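Local coordinates for protein interleukin 22 (Danio rerio, PDB 4O6K) that probably acts as an IL-10-family cytokine that signals through a cell-surface receptor in immune defence, as human interleukin-22 does, at residues 39-42 / 43-46. Residues are numbered along the deposited sequence; the frame is centred on the assembly and turned at random.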
ATOM      1  N   HIS A  39      14.416   6.893   4.708  1.00 20.16           N
ATOM      2  CA  HIS A  39      14.883   7.525   3.480  1.00 21.82           C
ATOM      3  C   HIS A  39      15.995   6.709   2.829  1.00 24.20           C
ATOM      4  O   HIS A  39      16.004   6.514   1.614  1.00 26.65           O
ATOM      5  CB  HIS A  39      15.372   8.947   3.760  1.00 31.00           C
ATOM      6  CG  HIS A  39      16.063   9.585   2.596  1.00 26.08           C
ATOM      7  ND1 HIS A  39      15.386  10.286   1.621  1.00 27.23           N
ATOM      8  CD2 HIS A  39      17.370   9.625   2.247  1.00 29.38           C
ATOM      9  CE1 HIS A  39      16.246  10.730   0.723  1.00 32.34           C
ATOM     10  NE2 HIS A  39      17.459  10.342   1.079  1.00 27.99           N
ATOM     11  N   ASP A  40      16.931   6.239   3.647  1.00 22.09           N
ATOM     12  CA  ASP A  40      18.035   5.420   3.163  1.00 24.06           C
ATOM     13  C   ASP A  40      17.546   4.094   2.589  1.00 22.79           C
ATOM     14  O   ASP A  40      18.017   3.647   1.543  1.00 24.06           O
ATOM     15  CB  ASP A  40      19.039   5.163   4.289  1.00 26.83           C
ATOM     16  CG  ASP A  40      19.904   6.371   4.585  1.00 28.68           C
ATOM     17  OD1 ASP A  40      19.875   7.365   3.859  1.00 30.63           O
ATOM     18  OD2 ASP A  40      20.680   6.294   5.661  1.00 26.48           O
ATOM     19  N   MET A  41      16.602   3.472   3.287  1.00 20.03           N
ATOM     20  CA  MET A  41      16.035   2.197   2.861  1.00 19.95           C
ATOM     21  C   MET A  41      15.327   2.307   1.511  1.00 18.99           C
ATOM     22  O   MET A  41      15.419   1.407   0.678  1.00 16.20           O
ATOM     23  CB  MET A  41      15.062   1.668   3.916  1.00 22.46           C
ATOM     24  CG  MET A  41      15.507   0.372   4.575  1.00 29.31           C
ATOM     25  SD  MET A  41      14.305  -0.256   5.763  1.00 34.00           S
ATOM     26  CE  MET A  41      14.333   1.047   6.991  1.00 23.43           C
ATOM     27  N   LEU A  42      14.624   3.416   1.304  1.00 19.73           N
ATOM     28  CA  LEU A  42      13.904   3.646   0.054  1.00 19.85           C
ATOM     29  C   LEU A  42      14.843   3.797  -1.141  1.00 17.47           C
ATOM     30  O   LEU A  42      14.440   3.583  -2.285  1.00 19.81           O
ATOM     31  CB  LEU A  42      13.010   4.882   0.179  1.00 18.68           C
ATOM     32  CG  LEU A  42      11.793   4.718   1.094  1.00 18.31           C
ATOM     33  CD1 LEU A  42      11.096   6.052   1.322  1.00 18.21           C
ATOM     34  CD2 LEU A  42      10.826   3.695   0.518  1.00 14.45           C
ATOM     35  N   GLN A  43      16.094   4.162  -0.875  1.00 19.28           N
ATOM     36  CA  GLN A  43      17.091   4.311  -1.932  1.00 22.37           C
ATOM     37  C   GLN A  43      17.717   2.980  -2.352  1.00 20.65           C
ATOM     38  O   GLN A  43      18.440   2.917  -3.345  1.00 22.85           O
ATOM     39  CB  GLN A  43      18.188   5.286  -1.493  1.00 23.28           C
ATOM     40  CG  GLN A  43      17.693   6.697  -1.213  1.00 28.11           C
ATOM     41  CD  GLN A  43      16.852   7.251  -2.350  1.00 32.26           C
ATOM     42  OE1 GLN A  43      17.233   7.165  -3.517  1.00 32.94           O
ATOM     43  NE2 GLN A  43      15.703   7.824  -2.011  1.00 33.73           N
ATOM     44  N   GLU A  44      17.462   1.945  -1.600  1.00 22.35           N
ATOM     45  CA  GLU A  44      17.976   0.613  -1.844  1.00 21.92           C
ATOM     46  C   GLU A  44      17.226   0.053  -3.008  1.00 21.91           C
ATOM     47  O   GLU A  44      16.074   0.300  -3.160  1.00 23.27           O
ATOM     48  CB  GLU A  44      17.805  -0.298  -0.642  1.00 18.43           C
ATOM     49  CG  GLU A  44      18.529   0.144   0.589  1.00 23.40           C
ATOM     50  CD  GLU A  44      18.342  -0.729   1.801  1.00 23.95           C
ATOM     51  OE1 GLU A  44      17.565  -1.649   1.792  1.00 23.03           O
ATOM     52  OE2 GLU A  44      19.000  -0.468   2.769  1.00 23.25           O
ATOM     53  N   GLU A  45      17.935  -0.687  -3.832  1.00 24.38           N
ATOM     54  CA  GLU A  45      17.425  -1.199  -5.082  1.00 23.29           C
ATOM     55  C   GLU A  45      16.219  -2.127  -5.054  1.00 21.92           C
ATOM     56  O   GLU A  45      15.507  -2.120  -5.977  1.00 25.96           O
ATOM     57  CB  GLU A  45      18.534  -1.773  -5.944  1.00 24.76           C
ATOM     58  CG  GLU A  45      19.675  -0.820  -6.101  1.00 26.05           C
ATOM     59  CD  GLU A  45      20.844  -1.160  -5.176  1.00 38.98           C
ATOM     60  OE1 GLU A  45      20.787  -1.033  -3.922  1.00 31.12           O
ATOM     61  OE2 GLU A  45      21.817  -1.617  -5.769  1.00 39.58           O
ATOM     62  N   GLY A  46      16.003  -2.886  -4.006  1.00 19.56           N
ATOM     63  CA  GLY A  46      14.886  -3.777  -3.948  1.00 17.83           C
ATOM     64  C   GLY A  46      13.613  -3.142  -3.407  1.00 19.34           C
ATOM     65  O   GLY A  46      12.572  -3.709  -3.484  1.00 14.84           O
TER
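With chi1 near 171°, His39 swings its imidazole beside its own carbonyl carbon, while Gln43, one helical turn on, is bent at chi2 (-51°) and brings the NE2 end of its amide over one face of that ring. The two side chains meet at a slant, ring and amide planes 33° apart, and Gln43 NE2 lies 4.0 Å from His39 CE1, a van der Waals approach. On its way the Gln43 chain presses CG against the carbonyl oxygen of His39, 3.3 Å from that O. In the backbone beneath, Gln43 N gives a hydrogen bond to Asp40 O (3.1 Å) and a weak i to i-4 bond to His39 O, and Glu44 N bonds Met41 O at 3.1 Å. The two i to i-3 bonds, Gln43 to Asp40 and Glu44 to Met41, are of the 3-10 kind and lie at the last turn of the short, weakly bonded helix 39-42, ahead of the loop that leads into helix 47-62 in the helical bundle of this IL-10-family cytokine. Ser47 OG also hydrogen-bonds Met41 O, tying the turn to the start of that next helix. Alongside Met41, the extended Glu44 side chain points the same way, its carboxylate OE1 4.0 Å from Met41 CG, and Glu44 CB sits 3.2 Å from Met41 O. Gln43 and Glu44 remain on the protein surface, whereas Leu42 packs against His135, Tyr136 and Glu139 of helix 130-140.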